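Long-range contact in glycoside Hydrolase (Bacteroides plebeius, PDB 5T3B), which probably hydrolyses glycosidic bonds in polysaccharides, as a family 50 glycoside hydrolase from a gut bacterium: residues Val387-Leu399 / Ala405-Tyr419. Residues are numbered along the deposited sequence; the frame is centred on the assembly and turned at random.
Sequences VTEFYTKGEDTKL and AGFVVRDQQNRGFAY. With EDO (1,2-ethanediol), chain G.
Gly406 lies over one face of the Tyr391 ring, its CA 3.9 Å from the ring centroid, a CH-pi contact in which any CB on Gly406 would run into Tyr391 CE2. At the ring's edge, near its plane, sits O1 of a bound ethanediol, hydrogen-bonded to Tyr391 OH; the same OH also accepts a weak bond from Gly406 N. The Arg415 guanidinium instead meets Thr392 O at its own edge: NE at 2.8 Å from Thr392 O and NH2 beside it grip this single oxygen side-on, both in the guanidinium plane. A bend at chi3 (78°) turns the group back toward the strand. Replacing Arg415 by an alanine would strip away NE and NH2, which would probably leave Thr392 O without either of these donors and open a gap beside Gly394 N, where CD now packs. Arg410 NH1 meets Glu395 OE1 edge-on at 2.9 Å, on the carboxylate's syn side, while Arg410 NE pairs with Glu46. The Phe390 and Tyr419 rings, planes at 29°, are slid so far apart that they barely overlap.

Between these groups, Lys393 pairs with Val408 and Gly394 with Val409 in parallel: Lys393 N reaches Phe407 O at 2.7 Å, Val409 N donates to Lys393 O, and Glu395 N donates to Val409 O. Helix 412-419 then runs back nearly antiparallel (167°) to strand 392-394. At its start, Asp411 OD1 caps Asn414 N, and Gln412 N donates to Asp396 OD2 (3.0 Å) from above the carboxylate plane.

The strand carrying residues 387-389 also pairs in parallel with strands 358-361 and 432-437, consistent with the (beta/alpha)8 barrel of related glycosidases. Chemically, Arg415 and Asp396 tie helix to strand, and Asp396's negative charge is likely to be stabilised by the helix dipole's positive end.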
loop_
_atom_site.group_PDB
_atom_site.type_symbol
_atom_site.label_atom_id
_atom_site.label_comp_id
_atom_site.label_asym_id
_atom_site.label_seq_id
_atom_site.Cartn_x
_atom_site.Cartn_y
_atom_site.Cartn_z
ATOM N N VAL A 387 3.269 -1.237 -2.357
ATOM C CA VAL A 387 1.894 -1.319 -2.866
ATOM C C VAL A 387 1.017 -1.612 -1.685
ATOM O O VAL A 387 1.068 -2.698 -1.097
ATOM C CB VAL A 387 1.781 -2.319 -3.987
ATOM C CG1 VAL A 387 0.287 -2.506 -4.342
ATOM C CG2 VAL A 387 2.594 -1.871 -5.178
ATOM N N THR A 388 0.183 -0.669 -1.334
ATOM C CA THR A 388 -0.650 -0.786 -0.143
ATOM C C THR A 388 -2.001 -1.420 -0.400
ATOM O O THR A 388 -2.681 -1.791 0.573
ATOM C CB THR A 388 -0.797 0.570 0.558
ATOM O OG1 THR A 388 -0.858 1.633 -0.407
ATOM C CG2 THR A 388 0.382 0.833 1.469
ATOM N N GLU A 389 -2.408 -1.544 -1.647
ATOM C CA GLU A 389 -3.635 -2.267 -1.951
ATOM C C GLU A 389 -3.549 -2.810 -3.371
ATOM O O GLU A 389 -3.128 -2.095 -4.274
ATOM C CB GLU A 389 -4.899 -1.379 -1.938
ATOM C CG GLU A 389 -5.237 -0.693 -0.645
ATOM C CD GLU A 389 -6.458 0.146 -0.658
ATOM O OE1 GLU A 389 -7.297 0.069 -1.573
ATOM O OE2 GLU A 389 -6.618 0.927 0.347
ATOM N N PHE A 390 -4.030 -4.046 -3.541
ATOM C CA PHE A 390 -4.270 -4.661 -4.825
ATOM C C PHE A 390 -5.099 -5.931 -4.519
ATOM O O PHE A 390 -5.004 -6.466 -3.420
ATOM C CB PHE A 390 -3.010 -4.981 -5.595
ATOM C CG PHE A 390 -2.233 -6.150 -5.066
ATOM C CD1 PHE A 390 -1.523 -6.026 -3.860
ATOM C CD2 PHE A 390 -2.150 -7.344 -5.748
ATOM C CE1 PHE A 390 -0.836 -7.113 -3.337
ATOM C CE2 PHE A 390 -1.438 -8.413 -5.228
ATOM C CZ PHE A 390 -0.777 -8.322 -4.019
ATOM N N TYR A 391 -5.916 -6.363 -5.498
ATOM C CA TYR A 391 -6.659 -7.618 -5.412
ATOM C C TYR A 391 -7.403 -7.853 -6.702
ATOM O O TYR A 391 -7.537 -6.958 -7.529
ATOM C CB TYR A 391 -7.693 -7.614 -4.248
ATOM C CG TYR A 391 -8.811 -6.652 -4.362
ATOM C CD1 TYR A 391 -8.682 -5.284 -4.091
ATOM C CD2 TYR A 391 -10.084 -7.060 -4.750
ATOM C CE1 TYR A 391 -9.726 -4.420 -4.220
ATOM C CE2 TYR A 391 -11.096 -6.176 -4.891
ATOM C CZ TYR A 391 -10.932 -4.849 -4.659
ATOM O OH TYR A 391 -11.991 -3.941 -4.833
ATOM N N THR A 392 -7.951 -9.067 -6.805
ATOM C CA THR A 392 -9.034 -9.420 -7.710
ATOM C C THR A 392 -10.151 -10.060 -6.947
ATOM O O THR A 392 -9.959 -10.512 -5.806
ATOM C CB THR A 392 -8.570 -10.352 -8.839
ATOM O OG1 THR A 392 -8.095 -11.579 -8.294
ATOM C CG2 THR A 392 -7.508 -9.688 -9.698
ATOM N N LYS A 393 -11.323 -10.110 -7.611
ATOM C CA LYS A 393 -12.548 -10.707 -7.047
ATOM C C LYS A 393 -12.860 -11.953 -7.866
ATOM O O LYS A 393 -12.694 -11.975 -9.083
ATOM C CB LYS A 393 -13.720 -9.747 -7.297
ATOM C CG LYS A 393 -13.567 -8.364 -6.735
ATOM C CD LYS A 393 -14.551 -7.365 -7.390
ATOM C CE LYS A 393 -14.357 -5.923 -6.975
ATOM N NZ LYS A 393 -15.301 -5.097 -7.800
ATOM N N GLY A 394 -13.438 -12.957 -7.226
ATOM C CA GLY A 394 -13.850 -14.201 -7.904
ATOM C C GLY A 394 -15.330 -14.260 -8.224
ATOM O O GLY A 394 -16.185 -14.134 -7.340
ATOM N N GLU A 395 -15.640 -14.495 -9.485
ATOM C CA GLU A 395 -17.023 -14.632 -9.927
ATOM C C GLU A 395 -17.703 -15.868 -9.338
ATOM O O GLU A 395 -18.909 -15.862 -9.084
ATOM C CB GLU A 395 -17.035 -14.688 -11.461
ATOM C CG GLU A 395 -18.403 -14.906 -12.066
ATOM C CD GLU A 395 -18.326 -14.882 -13.615
ATOM O OE1 GLU A 395 -17.679 -15.816 -14.191
ATOM O OE2 GLU A 395 -18.965 -13.996 -14.236
ATOM N N ASP A 396 -16.904 -16.882 -9.052
ATOM C CA ASP A 396 -17.381 -18.122 -8.469
ATOM C C ASP A 396 -18.064 -17.982 -7.143
ATOM O O ASP A 396 -18.854 -18.836 -6.737
ATOM C CB ASP A 396 -16.234 -19.196 -8.333
ATOM C CG ASP A 396 -15.046 -18.777 -7.462
ATOM O OD1 ASP A 396 -14.902 -17.615 -7.061
ATOM O OD2 ASP A 396 -14.176 -19.738 -7.146
ATOM N N THR A 397 -17.801 -16.908 -6.438
ATOM C CA THR A 397 -18.451 -16.649 -5.163
ATOM C C THR A 397 -19.922 -16.318 -5.320
ATOM O O THR A 397 -20.675 -16.356 -4.339
ATOM C CB THR A 397 -17.733 -15.516 -4.406
ATOM O OG1 THR A 397 -17.923 -14.272 -5.104
ATOM C CG2 THR A 397 -16.311 -15.844 -4.069
ATOM N N LYS A 398 -20.277 -15.843 -6.513
ATOM C CA LYS A 398 -21.631 -15.418 -6.840
ATOM C C LYS A 398 -22.077 -14.153 -6.104
ATOM O O LYS A 398 -23.236 -13.738 -6.149
ATOM C CB LYS A 398 -22.669 -16.531 -6.751
ATOM C CG LYS A 398 -22.233 -17.748 -7.659
ATOM C CD LYS A 398 -23.266 -18.836 -7.791
ATOM C CE LYS A 398 -22.661 -20.070 -8.451
ATOM N NZ LYS A 398 -22.600 -19.784 -9.897
ATOM N N LEU A 399 -21.089 -13.487 -5.466
ATOM C CA LEU A 399 -21.372 -12.247 -4.795
ATOM C C LEU A 399 -21.629 -11.105 -5.800
ATOM O O LEU A 399 -21.141 -11.144 -6.932
ATOM C CB LEU A 399 -20.253 -11.894 -3.851
ATOM C CG LEU A 399 -20.013 -12.877 -2.714
ATOM C CD1 LEU A 399 -18.740 -12.555 -1.918
ATOM C CD2 LEU A 399 -21.184 -12.971 -1.778
ATOM N N ALA A 405 -12.448 -1.410 -7.073
ATOM C CA ALA A 405 -11.770 -1.374 -8.329
ATOM C C ALA A 405 -11.052 -2.653 -8.742
ATOM O O ALA A 405 -10.610 -2.771 -9.857
ATOM C CB ALA A 405 -10.786 -0.210 -8.341
ATOM N N GLY A 406 -10.940 -3.632 -7.853
ATOM C CA GLY A 406 -10.278 -4.842 -8.225
ATOM C C GLY A 406 -10.989 -5.564 -9.354
ATOM O O GLY A 406 -12.235 -5.616 -9.358
ATOM N N PHE A 407 -10.240 -6.105 -10.296
ATOM C CA PHE A 407 -10.871 -6.796 -11.396
ATOM C C PHE A 407 -11.547 -8.102 -10.963
ATOM O O PHE A 407 -11.135 -8.701 -9.961
ATOM C CB PHE A 407 -9.873 -7.080 -12.498
ATOM C CG PHE A 407 -9.207 -5.881 -13.121
ATOM C CD1 PHE A 407 -9.857 -4.710 -13.370
ATOM C CD2 PHE A 407 -7.913 -6.015 -13.515
ATOM C CE1 PHE A 407 -9.219 -3.666 -14.073
ATOM C CE2 PHE A 407 -7.262 -5.025 -14.172
ATOM C CZ PHE A 407 -7.922 -3.882 -14.497
ATOM N N VAL A 408 -12.522 -8.516 -11.745
ATOM C CA VAL A 408 -13.172 -9.807 -11.544
ATOM C C VAL A 408 -12.526 -10.882 -12.425
ATOM O O VAL A 408 -12.336 -10.665 -13.621
ATOM C CB VAL A 408 -14.656 -9.726 -11.912
ATOM C CG1 VAL A 408 -15.362 -11.072 -11.695
ATOM C CG2 VAL A 408 -15.344 -8.624 -11.119
ATOM N N VAL A 409 -12.189 -12.013 -11.817
ATOM C CA VAL A 409 -11.672 -13.172 -12.496
ATOM C C VAL A 409 -12.661 -14.318 -12.270
ATOM O O VAL A 409 -13.619 -14.175 -11.510
ATOM C CB VAL A 409 -10.242 -13.534 -12.081
ATOM C CG1 VAL A 409 -9.258 -12.431 -12.470
ATOM C CG2 VAL A 409 -10.137 -13.830 -10.611
ATOM N N ARG A 410 -12.441 -15.434 -12.947
ATOM C CA ARG A 410 -13.505 -16.447 -12.918
ATOM C C ARG A 410 -13.679 -17.153 -11.577
ATOM O O ARG A 410 -14.791 -17.543 -11.210
ATOM C CB ARG A 410 -13.299 -17.486 -14.011
ATOM C CG ARG A 410 -13.435 -16.966 -15.425
ATOM C CD ARG A 410 -14.820 -16.529 -15.749
ATOM N NE ARG A 410 -14.927 -16.218 -17.187
ATOM C CZ ARG A 410 -15.996 -15.697 -17.728
ATOM N NH1 ARG A 410 -17.072 -15.420 -17.008
ATOM N NH2 ARG A 410 -15.986 -15.463 -19.027
ATOM N N ASP A 411 -12.567 -17.424 -10.871
ATOM C CA ASP A 411 -12.612 -18.299 -9.691
ATOM C C ASP A 411 -11.423 -18.045 -8.798
ATOM O O ASP A 411 -10.554 -17.208 -9.118
ATOM C CB ASP A 411 -12.761 -19.739 -10.123
ATOM C CG ASP A 411 -11.667 -20.233 -10.936
ATOM O OD1 ASP A 411 -10.543 -19.675 -10.908
ATOM O OD2 ASP A 411 -11.863 -21.238 -11.680
ATOM N N GLN A 412 -11.383 -18.742 -7.670
ATOM C CA GLN A 412 -10.319 -18.508 -6.694
ATOM C C GLN A 412 -8.942 -18.883 -7.239
ATOM O O GLN A 412 -7.976 -18.195 -6.940
ATOM C CB GLN A 412 -10.601 -19.257 -5.383
ATOM C CG GLN A 412 -11.908 -18.849 -4.721
ATOM C CD GLN A 412 -12.004 -17.365 -4.468
ATOM O OE1 GLN A 412 -12.992 -16.654 -4.861
ATOM N NE2 GLN A 412 -11.030 -16.889 -3.833
ATOM N N GLN A 413 -8.873 -19.944 -8.022
ATOM C CA GLN A 413 -7.592 -20.299 -8.631
ATOM C C GLN A 413 -7.077 -19.118 -9.471
ATOM O O GLN A 413 -5.896 -18.814 -9.406
ATOM C CB GLN A 413 -7.685 -21.560 -9.485
ATOM C CG GLN A 413 -6.428 -21.862 -10.238
ATOM C CD GLN A 413 -6.509 -23.164 -10.985
ATOM O OE1 GLN A 413 -7.417 -23.380 -11.785
ATOM N NE2 GLN A 413 -5.555 -24.004 -10.730
ATOM N N ASN A 414 -7.941 -18.477 -10.228
ATOM C CA ASN A 414 -7.510 -17.366 -11.062
ATOM C C ASN A 414 -7.183 -16.139 -10.214
ATOM O O ASN A 414 -6.338 -15.328 -10.656
ATOM C CB ASN A 414 -8.506 -17.107 -12.188
ATOM C CG ASN A 414 -8.338 -18.124 -13.321
ATOM O OD1 ASN A 414 -7.481 -17.949 -14.183
ATOM N ND2 ASN A 414 -9.095 -19.143 -13.302
ATOM N N ARG A 415 -7.815 -15.953 -9.053
ATOM C CA ARG A 415 -7.357 -14.939 -8.144
ATOM C C ARG A 415 -5.913 -15.226 -7.753
ATOM O O ARG A 415 -5.094 -14.294 -7.576
ATOM C CB ARG A 415 -8.244 -14.802 -6.895
ATOM C CG ARG A 415 -9.680 -14.401 -7.132
ATOM C CD ARG A 415 -10.448 -14.408 -5.833
ATOM N NE ARG A 415 -10.170 -13.225 -5.044
ATOM C CZ ARG A 415 -10.351 -13.155 -3.716
ATOM N NH1 ARG A 415 -10.618 -14.204 -2.944
ATOM N NH2 ARG A 415 -10.227 -11.977 -3.145
ATOM N N GLY A 416 -5.626 -16.480 -7.527
ATOM C CA GLY A 416 -4.254 -16.899 -7.202
ATOM C C GLY A 416 -3.290 -16.605 -8.327
ATOM O O GLY A 416 -2.175 -16.101 -8.103
ATOM N N PHE A 417 -3.691 -16.938 -9.567
ATOM C CA PHE A 417 -2.870 -16.609 -10.720
ATOM C C PHE A 417 -2.632 -15.106 -10.848
ATOM O O PHE A 417 -1.494 -14.654 -11.128
ATOM C CB PHE A 417 -3.470 -17.129 -12.008
ATOM C CG PHE A 417 -3.609 -18.651 -12.137
ATOM C CD1 PHE A 417 -2.871 -19.548 -11.406
ATOM C CD2 PHE A 417 -4.508 -19.158 -13.055
ATOM C CE1 PHE A 417 -2.984 -20.919 -11.570
ATOM C CE2 PHE A 417 -4.629 -20.531 -13.261
ATOM C CZ PHE A 417 -3.883 -21.408 -12.505
ATOM N N ALA A 418 -3.682 -14.303 -10.632
ATOM C CA ALA A 418 -3.538 -12.851 -10.689
ATOM C C ALA A 418 -2.599 -12.356 -9.584
ATOM O O ALA A 418 -1.845 -11.414 -9.804
ATOM C CB ALA A 418 -4.869 -12.196 -10.567
ATOM N N TYR A 419 -2.692 -12.930 -8.390
ATOM C CA TYR A 419 -1.795 -12.548 -7.312
ATOM C C TYR A 419 -0.356 -12.830 -7.730
ATOM O O TYR A 419 0.520 -11.968 -7.545
ATOM C CB TYR A 419 -2.128 -13.324 -6.017
ATOM C CG TYR A 419 -1.275 -12.973 -4.852
ATOM C CD1 TYR A 419 -0.084 -13.650 -4.594
ATOM C CD2 TYR A 419 -1.662 -12.030 -3.944
ATOM C CE1 TYR A 419 0.710 -13.381 -3.512
ATOM C CE2 TYR A 419 -0.858 -11.743 -2.845
ATOM C CZ TYR A 419 0.314 -12.434 -2.609
ATOM O OH TYR A 419 1.029 -12.091 -1.481
HETATM C C1 EDO G . -10.982 -0.943 -3.014
HETATM O O1 EDO G . -11.939 -1.842 -3.196
HETATM C C2 EDO G . -10.608 -0.398 -4.359
HETATM O O2 EDO G . -11.661 0.333 -5.055
HETATM O O HOH W 1 -7.371 -5.890 -10.045
HETATM O O HOH W 2 -5.751 -11.577 -6.830
HETATM O O HOH W 3 -14.540 -5.259 -10.543
HETATM O O HOH W 4 -16.958 -18.027 -12.837
HETATM O O HOH W 5 -19.900 -14.083 -16.624
#